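Local coordinates for protein denovo NTF2 (Synthetic construct, PDB 6W40) that is a designed NTF2-like protein with no known natural function, made as one of a set of proteins with diverse pocket structures, at residues 25-30 with 53-58; 32-37 with 47-52; 71-76 with 85-90; 99-104 with 115-120. All coordinates share one frame; numbering follows the deposited sequence.

Contact 1 (25-30 with 53-58)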
# COMPACT_ATOMS: atom_id res chain seq x y z
N ASP A 25 -0.63 8.43 -11.95
CA ASP A 25 0.19 9.10 -12.95
C ASP A 25 1.62 8.58 -12.91
O ASP A 25 2.31 8.58 -13.93
CB ASP A 25 0.16 10.61 -12.73
CG ASP A 25 -1.25 11.14 -12.55
OD1 ASP A 25 -2.21 10.36 -12.68
OD2 ASP A 25 -1.39 12.36 -12.28
N ALA A 26 2.08 8.13 -11.74
CA ALA A 26 3.41 7.56 -11.57
C ALA A 26 3.50 6.12 -12.05
O ALA A 26 4.54 5.48 -11.85
CB ALA A 26 3.84 7.66 -10.11
N PHE A 27 2.44 5.59 -12.66
CA PHE A 27 2.49 4.24 -13.22
C PHE A 27 3.50 4.13 -14.35
O PHE A 27 4.01 3.03 -14.60
CB PHE A 27 1.10 3.83 -13.71
CG PHE A 27 1.03 2.43 -14.24
CD1 PHE A 27 0.86 1.36 -13.38
CD2 PHE A 27 1.12 2.18 -15.60
CE1 PHE A 27 0.79 0.06 -13.86
CE2 PHE A 27 1.05 0.88 -16.09
CZ PHE A 27 0.89 -0.17 -15.21
N HIS A 28 3.81 5.24 -15.03
CA HIS A 28 4.72 5.20 -16.16
C HIS A 28 6.16 4.96 -15.71
O HIS A 28 6.92 4.25 -16.38
CB HIS A 28 4.63 6.50 -16.96
CG HIS A 28 5.48 6.52 -18.19
ND1 HIS A 28 6.82 6.82 -18.17
CD2 HIS A 28 5.17 6.29 -19.49
CE1 HIS A 28 7.31 6.77 -19.40
NE2 HIS A 28 6.32 6.45 -20.22
N GLU A 29 6.54 5.52 -14.56
CA GLU A 29 7.92 5.40 -14.09
C GLU A 29 8.21 4.04 -13.48
O GLU A 29 9.38 3.68 -13.33
CB GLU A 29 8.23 6.50 -13.08
CG GLU A 29 7.54 6.34 -11.73
CD GLU A 29 7.68 7.56 -10.85
OE1 GLU A 29 7.89 8.67 -11.39
OE2 GLU A 29 7.58 7.42 -9.61
N MET A 30 7.18 3.27 -13.12
CA MET A 30 7.35 1.95 -12.53
C MET A 30 7.00 0.82 -13.48
O MET A 30 7.18 -0.35 -13.12
CB MET A 30 6.52 1.83 -11.25
CG MET A 30 6.82 2.87 -10.20
SD MET A 30 5.59 2.82 -8.89
CE MET A 30 4.09 2.95 -9.86
N GLU A 53 1.25 1.88 -24.81
CA GLU A 53 -0.09 1.34 -25.03
C GLU A 53 -0.81 1.07 -23.72
O GLU A 53 -2.02 1.30 -23.61
CB GLU A 53 -0.01 0.06 -25.86
CG GLU A 53 0.19 0.27 -27.35
CD GLU A 53 -1.12 0.44 -28.10
OE1 GLU A 53 -1.98 1.21 -27.62
OE2 GLU A 53 -1.29 -0.19 -29.16
N VAL A 54 -0.08 0.59 -22.71
CA VAL A 54 -0.70 0.24 -21.44
C VAL A 54 -1.12 1.50 -20.68
O VAL A 54 -2.24 1.58 -20.17
CB VAL A 54 0.26 -0.63 -20.60
CG1 VAL A 54 -0.23 -0.74 -19.17
CG2 VAL A 54 0.40 -2.01 -21.23
N VAL A 55 -0.23 2.49 -20.60
CA VAL A 55 -0.53 3.70 -19.84
C VAL A 55 -1.74 4.42 -20.43
O VAL A 55 -2.63 4.86 -19.69
CB VAL A 55 0.70 4.61 -19.78
CG1 VAL A 55 0.32 6.00 -19.30
CG2 VAL A 55 1.76 4.01 -18.87
N GLU A 56 -1.80 4.53 -21.76
CA GLU A 56 -2.95 5.18 -22.39
C GLU A 56 -4.24 4.43 -22.11
O GLU A 56 -5.28 5.04 -21.85
CB GLU A 56 -2.71 5.31 -23.89
CG GLU A 56 -3.94 5.73 -24.68
CD GLU A 56 -3.66 5.91 -26.16
OE1 GLU A 56 -3.38 7.05 -26.58
OE2 GLU A 56 -3.71 4.90 -26.90
N GLU A 57 -4.19 3.09 -22.14
CA GLU A 57 -5.40 2.31 -21.89
C GLU A 57 -5.80 2.37 -20.42
O GLU A 57 -6.98 2.54 -20.10
CB GLU A 57 -5.19 0.86 -22.33
CG GLU A 57 -6.43 -0.00 -22.21
CD GLU A 57 -7.54 0.45 -23.14
OE1 GLU A 57 -7.24 0.95 -24.24
OE2 GLU A 57 -8.73 0.30 -22.77
N LEU A 58 -4.83 2.24 -19.52
CA LEU A 58 -5.13 2.31 -18.09
C LEU A 58 -5.71 3.66 -17.72
O LEU A 58 -6.63 3.74 -16.89
CB LEU A 58 -3.87 2.02 -17.28
CG LEU A 58 -3.96 2.25 -15.77
CD1 LEU A 58 -4.97 1.32 -15.13
CD2 LEU A 58 -2.59 2.10 -15.12
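This is a buried apolar contact between two helical pieces of an NTF2-like fold. F27, in the short helical turn at 27-30, packs against V54, V55 and L58 on one side of helix 51-65. The L58 methyl CD2 sits over the centre of one face of the F27 ring. It lies 3.7 Å from the centroid of that F27 ring and 11° off the ring normal, a CH-pi contact. V55 comes in differently: its CG2 meets the ring at the edge, 3.8 Å from CD2 of F27. V54 adds CG1, which reaches CE2 of F27 at 3.7 Å. The CG of F27 is anti to its backbone N (chi1 -177°), which carries the ring across to the helix. Beyond the two segments the ring also packs on K17 of helix 2-18 and on I112 and V115 of strand 111-119. An alanine at F27 is likely to open a gap under L58 and beside V55 and leave the L58 methyl without its aromatic face. H28, next in the chain, is partly exposed. Its polar end is taken up by E52, to which NE2 is hydrogen-bonded. The carbon side of its ring still touches the helix. V55 CG2 serves both aromatic residues, and it lies 4.1 Å from CD2 of H28.

Contact 2 (32-37 with 47-52)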
# COMPACT_ATOMS: atom_id res chain seq x y z
N ASP A 32 7.43 -1.69 -16.58
CA ASP A 32 8.42 -2.26 -17.47
C ASP A 32 8.14 -1.80 -18.90
O ASP A 32 6.98 -1.62 -19.29
CB ASP A 32 8.38 -3.79 -17.39
CG ASP A 32 9.43 -4.46 -18.26
OD1 ASP A 32 9.30 -4.44 -19.50
OD2 ASP A 32 10.40 -5.02 -17.69
N PRO A 33 9.19 -1.56 -19.70
CA PRO A 33 8.96 -1.18 -21.10
C PRO A 33 8.08 -2.14 -21.87
O PRO A 33 7.37 -1.73 -22.80
CB PRO A 33 10.39 -1.15 -21.68
CG PRO A 33 11.25 -0.83 -20.50
CD PRO A 33 10.61 -1.51 -19.32
N ASP A 34 8.08 -3.42 -21.50
CA ASP A 34 7.25 -4.45 -22.12
C ASP A 34 6.15 -4.91 -21.18
O ASP A 34 5.82 -6.10 -21.11
CB ASP A 34 8.11 -5.63 -22.56
CG ASP A 34 9.18 -5.24 -23.55
OD1 ASP A 34 8.89 -4.44 -24.46
OD2 ASP A 34 10.32 -5.73 -23.42
N VAL A 35 5.56 -3.97 -20.44
CA VAL A 35 4.50 -4.31 -19.50
C VAL A 35 3.27 -4.80 -20.26
O VAL A 35 2.93 -4.28 -21.33
CB VAL A 35 4.16 -3.11 -18.61
CG1 VAL A 35 3.74 -1.91 -19.45
CG2 VAL A 35 3.08 -3.46 -17.59
N LYS A 36 2.62 -5.83 -19.73
CA LYS A 36 1.38 -6.35 -20.29
C LYS A 36 0.20 -5.89 -19.45
O LYS A 36 0.30 -5.73 -18.23
CB LYS A 36 1.40 -7.88 -20.37
CG LYS A 36 2.22 -8.43 -21.51
CD LYS A 36 2.03 -9.93 -21.64
CE LYS A 36 2.66 -10.45 -22.92
NZ LYS A 36 2.10 -9.76 -24.12
N PHE A 37 -0.94 -5.71 -20.11
CA PHE A 37 -2.15 -5.21 -19.47
C PHE A 37 -3.35 -5.90 -20.09
O PHE A 37 -3.54 -5.82 -21.31
CB PHE A 37 -2.27 -3.69 -19.62
CG PHE A 37 -3.38 -3.08 -18.82
CD1 PHE A 37 -3.79 -3.64 -17.62
CD2 PHE A 37 -4.03 -1.94 -19.28
CE1 PHE A 37 -4.82 -3.07 -16.89
CE2 PHE A 37 -5.05 -1.37 -18.55
CZ PHE A 37 -5.45 -1.93 -17.36
N HIS A 47 -6.45 -6.48 -24.36
CA HIS A 47 -5.06 -6.86 -24.16
C HIS A 47 -4.16 -5.81 -24.81
O HIS A 47 -4.29 -5.55 -26.00
CB HIS A 47 -4.77 -8.25 -24.75
CG HIS A 47 -5.44 -9.37 -24.02
ND1 HIS A 47 -4.77 -10.19 -23.14
CD2 HIS A 47 -6.72 -9.81 -24.05
CE1 HIS A 47 -5.61 -11.09 -22.65
NE2 HIS A 47 -6.80 -10.88 -23.19
N ARG A 48 -3.27 -5.23 -24.02
CA ARG A 48 -2.32 -4.24 -24.52
C ARG A 48 -0.91 -4.65 -24.14
O ARG A 48 -0.70 -5.35 -23.14
CB ARG A 48 -2.61 -2.83 -23.97
CG ARG A 48 -4.09 -2.49 -23.85
CD ARG A 48 -4.81 -2.50 -25.19
NE ARG A 48 -4.70 -1.23 -25.90
CZ ARG A 48 -5.48 -0.87 -26.91
NH1 ARG A 48 -6.44 -1.70 -27.33
NH2 ARG A 48 -5.32 0.30 -27.50
N HIS A 49 0.06 -4.21 -24.94
CA HIS A 49 1.47 -4.48 -24.69
C HIS A 49 2.29 -3.24 -24.99
O HIS A 49 1.97 -2.46 -25.90
CB HIS A 49 1.97 -5.66 -25.52
CG HIS A 49 3.37 -6.08 -25.20
ND1 HIS A 49 3.65 -7.10 -24.32
CD2 HIS A 49 4.57 -5.60 -25.62
CE1 HIS A 49 4.96 -7.25 -24.22
NE2 HIS A 49 5.54 -6.35 -25.00
N GLY A 50 3.37 -3.06 -24.23
CA GLY A 50 4.20 -1.88 -24.35
C GLY A 50 3.82 -0.81 -23.34
O GLY A 50 2.64 -0.66 -23.02
N ARG A 51 4.80 -0.05 -22.84
CA ARG A 51 4.52 0.89 -21.77
C ARG A 51 3.54 1.98 -22.22
O ARG A 51 2.68 2.40 -21.45
CB ARG A 51 5.81 1.52 -21.25
CG ARG A 51 5.66 2.20 -19.90
CD ARG A 51 6.79 3.20 -19.64
NE ARG A 51 8.12 2.59 -19.73
CZ ARG A 51 9.22 3.16 -19.25
NH1 ARG A 51 9.15 4.34 -18.64
NH2 ARG A 51 10.39 2.54 -19.36
N GLU A 52 3.67 2.44 -23.47
CA GLU A 52 2.83 3.53 -23.94
C GLU A 52 1.41 3.07 -24.23
O GLU A 52 0.45 3.79 -23.93
CB GLU A 52 3.45 4.18 -25.18
CG GLU A 52 4.85 4.72 -24.97
CD GLU A 52 4.91 5.77 -23.87
OE1 GLU A 52 3.90 6.48 -23.65
OE2 GLU A 52 5.98 5.90 -23.23
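Strands 35-37 and 47-49 run antiparallel, with axes 167° apart and 4.9 Å at closest approach. They form the open end of the beta hairpin of strands 35-41 and 44-49. F37 and R48 are a hydrogen-bonded pair: R48 N gives a nearly straight bond to F37 O at 2.8 Å, and F37 N returns one to R48 O. K36 and H49 form the next, non-hydrogen-bonded pair. Past them G50 N bonds to V35 O. The 32-37 segment enters through a type I turn from D32 to V35, and an Asx turn at D32 holds D34 N. G50, at the N-cap position of helix 51-65, has a positive phi at which a CB would be jammed against the preceding carbonyl. R51 N makes a weak bond to P33 O. The R51 side chain runs alongside P33, pointing the same way, and P33 CG lies at the edge of the guanidinium, 3.7 Å from NH2 of R51. An alanine at R51 would probably leave P33 CG without the guanidinium edge beside it and open a gap along the proline ring. F37 turns its ring inward onto V54 and L58. H49 stays on the exposed face with K36. The lysine chain bends at its last torsion (chi4 -58°), which brings NZ back toward ND1 of H49. K36 NZ bonds to ND1 of H49 at 3.1 Å, from 31° out of the ring plane.

Contact 3 (71-76 with 85-90)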
# COMPACT_ATOMS: atom_id res chain seq x y z
N ARG A 71 -10.38 1.15 -2.58
CA ARG A 71 -10.75 0.71 -1.24
C ARG A 71 -10.48 -0.78 -1.12
O ARG A 71 -11.23 -1.60 -1.65
CB ARG A 71 -12.21 1.03 -0.95
CG ARG A 71 -12.70 0.54 0.40
CD ARG A 71 -11.93 1.20 1.54
NE ARG A 71 -12.16 2.64 1.59
CZ ARG A 71 -13.15 3.21 2.28
NH1 ARG A 71 -13.99 2.46 2.98
NH2 ARG A 71 -13.28 4.53 2.27
N ILE A 72 -9.41 -1.13 -0.41
CA ILE A 72 -8.89 -2.50 -0.41
C ILE A 72 -9.66 -3.35 0.59
O ILE A 72 -9.88 -2.94 1.74
CB ILE A 72 -7.39 -2.50 -0.10
CG1 ILE A 72 -6.62 -1.81 -1.22
CG2 ILE A 72 -6.89 -3.92 0.11
CD1 ILE A 72 -5.15 -1.66 -0.93
N HIS A 73 -10.08 -4.54 0.15
CA HIS A 73 -10.71 -5.52 1.02
C HIS A 73 -9.75 -6.61 1.47
O HIS A 73 -9.77 -7.00 2.65
CB HIS A 73 -11.91 -6.17 0.31
CG HIS A 73 -12.98 -5.20 -0.08
ND1 HIS A 73 -14.05 -5.55 -0.88
CD2 HIS A 73 -13.14 -3.88 0.21
CE1 HIS A 73 -14.83 -4.50 -1.06
NE2 HIS A 73 -14.30 -3.47 -0.41
N ASP A 74 -8.91 -7.12 0.57
CA ASP A 74 -7.92 -8.12 0.94
C ASP A 74 -6.76 -8.05 -0.04
O ASP A 74 -6.93 -7.68 -1.21
CB ASP A 74 -8.52 -9.53 0.95
CG ASP A 74 -7.61 -10.56 1.60
OD1 ASP A 74 -6.55 -10.16 2.14
OD2 ASP A 74 -7.94 -11.76 1.56
N ILE A 75 -5.57 -8.41 0.44
CA ILE A 75 -4.35 -8.40 -0.35
C ILE A 75 -3.53 -9.63 0.00
O ILE A 75 -3.39 -9.98 1.18
CB ILE A 75 -3.52 -7.12 -0.12
CG1 ILE A 75 -4.16 -5.93 -0.84
CG2 ILE A 75 -2.09 -7.30 -0.61
CD1 ILE A 75 -3.30 -4.69 -0.83
N LYS A 76 -2.99 -10.29 -1.02
CA LYS A 76 -2.09 -11.43 -0.84
C LYS A 76 -0.81 -11.17 -1.62
O LYS A 76 -0.86 -10.74 -2.78
CB LYS A 76 -2.75 -12.73 -1.31
CG LYS A 76 -3.83 -13.24 -0.37
CD LYS A 76 -3.24 -13.64 0.97
CE LYS A 76 -4.32 -14.03 1.96
NZ LYS A 76 -5.21 -12.88 2.28
N GLU A 85 -8.17 -7.52 -3.90
CA GLU A 85 -9.62 -7.49 -4.06
C GLU A 85 -10.15 -6.27 -3.33
O GLU A 85 -9.86 -6.09 -2.14
CB GLU A 85 -10.27 -8.77 -3.52
CG GLU A 85 -9.61 -10.05 -3.98
CD GLU A 85 -10.34 -11.28 -3.48
OE1 GLU A 85 -11.27 -11.75 -4.17
OE2 GLU A 85 -10.00 -11.77 -2.38
N GLY A 86 -10.90 -5.43 -4.03
CA GLY A 86 -11.37 -4.19 -3.44
C GLY A 86 -12.55 -3.58 -4.16
O GLY A 86 -13.33 -4.27 -4.82
N ARG A 87 -12.68 -2.26 -4.02
CA ARG A 87 -13.82 -1.51 -4.53
C ARG A 87 -13.33 -0.11 -4.91
O ARG A 87 -12.48 0.45 -4.22
CB ARG A 87 -14.94 -1.43 -3.48
CG ARG A 87 -16.32 -1.07 -4.01
CD ARG A 87 -17.38 -1.43 -2.96
NE ARG A 87 -18.69 -0.87 -3.27
CZ ARG A 87 -19.65 -1.51 -3.92
NH1 ARG A 87 -19.45 -2.75 -4.35
NH2 ARG A 87 -20.81 -0.92 -4.15
N TRP A 88 -13.86 0.42 -6.01
CA TRP A 88 -13.36 1.70 -6.52
C TRP A 88 -13.61 2.82 -5.52
O TRP A 88 -14.66 2.88 -4.86
CB TRP A 88 -14.02 2.05 -7.85
CG TRP A 88 -13.55 1.27 -9.04
CD1 TRP A 88 -14.33 0.65 -9.97
CD2 TRP A 88 -12.19 1.02 -9.44
NE1 TRP A 88 -13.55 0.04 -10.92
CE2 TRP A 88 -12.24 0.25 -10.62
CE3 TRP A 88 -10.94 1.38 -8.92
CZ2 TRP A 88 -11.08 -0.17 -11.28
CZ3 TRP A 88 -9.80 0.96 -9.58
CH2 TRP A 88 -9.88 0.20 -10.75
N GLU A 89 -12.63 3.72 -5.40
CA GLU A 89 -12.79 4.98 -4.68
C GLU A 89 -12.93 6.06 -5.74
O GLU A 89 -11.95 6.61 -6.24
CB GLU A 89 -11.62 5.24 -3.74
CG GLU A 89 -11.69 6.59 -3.04
CD GLU A 89 -10.42 6.92 -2.29
OE1 GLU A 89 -9.73 5.98 -1.84
OE2 GLU A 89 -10.10 8.12 -2.15
N THR A 90 -14.17 6.37 -6.10
CA THR A 90 -14.45 7.29 -7.18
C THR A 90 -14.65 8.71 -6.65
O THR A 90 -14.79 8.95 -5.45
CB THR A 90 -15.68 6.84 -7.97
OG1 THR A 90 -16.84 6.96 -7.14
CG2 THR A 90 -15.52 5.40 -8.41
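A classic beta bulge marks this contact, where H73 and D74 both face E85 across antiparallel strands. Both backbone nitrogens use one acceptor. H73 N lies 2.8 Å from E85 O and D74 N lies 3.1 Å from the same E85 O, each in the carbonyl plane. E85 N returns a bond to D74 O at 3.0 Å. On the other side of the bulge R71 and R87 form a hydrogen-bonded pair, with R87 O 2.8 Å from R71 N. Between that pair and the bulge, I72 faces G86, and their CA atoms are 4.3 Å apart. A side chain on G86 would run into R71 O. The bare CA instead lies under the imidazole of H73, 3.9 Å from the centroid of that H73 ring and 12° off its normal. This is a CH-pi contact over the ring face. H73 has its CG anti to the carbonyl carbon (chi1 -60°), which lays the ring back over the neighbouring strand. Its NE2 end reaches the R87 side chain, 3.7 Å from CB. The R87 chain then extends to a salt bridge with D100. D74 OD2 is held by K76, and the like-charged E85 carboxylate is near it. I72 and I75 meet M20 and K17 of the second subunit. One strand gains a residue here and turns a corner, as bulges do in the strongly bent sheets of NTF2-like folds.

Contact 4 (99-104 with 115-120)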
# COMPACT_ATOMS: atom_id res chain seq x y z
N GLU A 99 -17.68 -0.06 -8.35
CA GLU A 99 -17.79 -1.46 -8.70
C GLU A 99 -16.64 -2.27 -8.10
O GLU A 99 -15.54 -1.75 -7.88
CB GLU A 99 -17.82 -1.63 -10.22
CG GLU A 99 -19.08 -1.08 -10.87
CD GLU A 99 -18.96 -0.99 -12.38
OE1 GLU A 99 -17.84 -1.18 -12.90
OE2 GLU A 99 -19.98 -0.72 -13.05
N ASP A 100 -16.91 -3.54 -7.83
CA ASP A 100 -15.89 -4.43 -7.30
C ASP A 100 -14.83 -4.71 -8.35
O ASP A 100 -15.14 -4.87 -9.54
CB ASP A 100 -16.52 -5.74 -6.82
CG ASP A 100 -17.46 -5.55 -5.65
OD1 ASP A 100 -17.76 -4.39 -5.31
OD2 ASP A 100 -17.90 -6.57 -5.07
N VAL A 101 -13.58 -4.76 -7.92
CA VAL A 101 -12.44 -4.90 -8.82
C VAL A 101 -11.41 -5.82 -8.19
O VAL A 101 -11.18 -5.78 -6.97
CB VAL A 101 -11.83 -3.52 -9.16
CG1 VAL A 101 -11.37 -2.80 -7.90
CG2 VAL A 101 -10.69 -3.66 -10.16
N GLU A 102 -10.80 -6.66 -9.01
CA GLU A 102 -9.65 -7.47 -8.62
C GLU A 102 -8.46 -7.06 -9.47
O GLU A 102 -8.59 -6.92 -10.69
CB GLU A 102 -9.94 -8.97 -8.79
CG GLU A 102 -8.76 -9.86 -8.42
CD GLU A 102 -9.06 -11.34 -8.60
OE1 GLU A 102 -10.24 -11.69 -8.79
OE2 GLU A 102 -8.11 -12.15 -8.54
N LEU A 103 -7.32 -6.84 -8.83
CA LEU A 103 -6.12 -6.39 -9.52
C LEU A 103 -4.98 -7.34 -9.23
O LEU A 103 -4.75 -7.72 -8.08
CB LEU A 103 -5.74 -4.96 -9.12
CG LEU A 103 -6.82 -3.91 -9.36
CD1 LEU A 103 -7.62 -3.66 -8.09
CD2 LEU A 103 -6.21 -2.62 -9.90
N ILE A 104 -4.26 -7.73 -10.28
CA ILE A 104 -3.10 -8.61 -10.17
C ILE A 104 -1.91 -7.89 -10.80
O ILE A 104 -1.94 -7.56 -11.99
CB ILE A 104 -3.35 -9.97 -10.84
CG1 ILE A 104 -4.49 -10.69 -10.13
CG2 ILE A 104 -2.08 -10.81 -10.83
CD1 ILE A 104 -5.05 -11.85 -10.91
N VAL A 115 -0.08 -6.29 -15.51
CA VAL A 115 -1.23 -5.85 -14.73
C VAL A 115 -2.47 -6.53 -15.29
O VAL A 115 -2.68 -6.53 -16.51
CB VAL A 115 -1.41 -4.32 -14.76
CG1 VAL A 115 -2.64 -3.91 -13.97
CG2 VAL A 115 -0.17 -3.62 -14.22
N ARG A 116 -3.29 -7.10 -14.41
CA ARG A 116 -4.58 -7.64 -14.79
C ARG A 116 -5.65 -6.98 -13.94
O ARG A 116 -5.49 -6.85 -12.72
CB ARG A 116 -4.64 -9.16 -14.62
CG ARG A 116 -5.97 -9.76 -15.06
CD ARG A 116 -5.97 -11.27 -15.04
NE ARG A 116 -7.20 -11.80 -15.64
CZ ARG A 116 -7.50 -13.09 -15.72
NH1 ARG A 116 -6.66 -14.00 -15.24
NH2 ARG A 116 -8.63 -13.48 -16.29
N ILE A 117 -6.74 -6.55 -14.58
CA ILE A 117 -7.84 -5.88 -13.91
C ILE A 117 -9.13 -6.54 -14.34
O ILE A 117 -9.42 -6.65 -15.54
CB ILE A 117 -7.86 -4.37 -14.22
CG1 ILE A 117 -6.63 -3.70 -13.60
CG2 ILE A 117 -9.15 -3.74 -13.71
CD1 ILE A 117 -6.55 -2.21 -13.85
N ILE A 118 -9.92 -7.00 -13.36
CA ILE A 118 -11.17 -7.69 -13.61
C ILE A 118 -12.27 -6.92 -12.89
O ILE A 118 -12.21 -6.73 -11.67
CB ILE A 118 -11.12 -9.15 -13.13
CG1 ILE A 118 -9.97 -9.89 -13.82
CG2 ILE A 118 -12.45 -9.85 -13.40
CD1 ILE A 118 -9.69 -11.25 -13.24
N ILE A 119 -13.28 -6.48 -13.64
CA ILE A 119 -14.39 -5.71 -13.10
C ILE A 119 -15.68 -6.45 -13.41
O ILE A 119 -15.95 -6.79 -14.56
CB ILE A 119 -14.43 -4.29 -13.70
CG1 ILE A 119 -13.09 -3.59 -13.50
CG2 ILE A 119 -15.55 -3.48 -13.07
CD1 ILE A 119 -13.03 -2.21 -14.12
N ARG A 120 -16.47 -6.71 -12.37
CA ARG A 120 -17.78 -7.32 -12.54
C ARG A 120 -18.88 -6.34 -12.14
O ARG A 120 -18.66 -5.46 -11.31
CB ARG A 120 -17.90 -8.61 -11.72
CG ARG A 120 -16.91 -9.70 -12.10
CD ARG A 120 -17.45 -11.07 -11.72
NE ARG A 120 -18.05 -11.07 -10.39
CZ ARG A 120 -18.81 -12.05 -9.91
NH1 ARG A 120 -19.07 -13.11 -10.67
NH2 ARG A 120 -19.31 -11.97 -8.69
OXT ARG A 120 -20.00 -6.41 -12.63
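V101, L103, I117 and I119 interlock on the buried face of an antiparallel hairpin, strands 100-108 and 111-119. The V101 methyl CG2 fits between two isoleucines. It lies 3.9 Å from CG2 of I117 and 4.1 Å from CG1 of I119. V101 has CG1 between the backbone N and the carbonyl carbon (chi1 59°), which leaves CG2 anti to the N and facing both isoleucines. L103 and I117 lie side by side and point the same way. The L103 methyl CD2 rests along the I117 chain, 3.9 Å from its CG1 and nearly as close to its CD1. The two branches of I117 thus fill different hollows: CG2 meets V101, while CG1 and CD1 meet L103. Other parts of the fold pack onto this buried layer. L58 and L61 of helix 51-65 lie on I117, L61 and W65 lie on I119, and W88 meets V101 and I119. At the end of the hairpin the I119 methyl CG2 lies 3.3 Å from OE1 of E99. That oxygen is hydrogen-bonded to W65 NE1. The other face carries E102 with I118 and I104 with R116. I104 and R116 touch through their CB atoms, 4.1 Å apart, and the arginine then runs out to a salt bridge with D40. Four backbone bonds join the strands. Each donor lies in the carbonyl plane, with E102 N 3.0 Å from I118 O. The chemistry is two-sided: branched apolar chains seal the inner face, while the outer face mixes charged residues with isoleucine and is consistent with a partly solvated surface.

Overall arrangement
Contact 1 is the buried one, made of apolar side chains meeting between helical segments. Contact 2 lies at the surface and relies on backbone bonds, turns and polar side chains. Contacts 3 and 4 are partly buried sheet pairings, regular in contact 4 and bulged in contact 3. Contacts 1 and 2 share helix 51-65, and H28 joins E52 between them. Contact 2 passes into contact 4 through the K36 to V115 backbone bond. Contact 4 joins contact 3 through G86 with V101 and the R87 to D100 salt bridge. Contact 1 reaches the sheet where F27 meets V115. Among the four, contact 3 alone touches the second subunit.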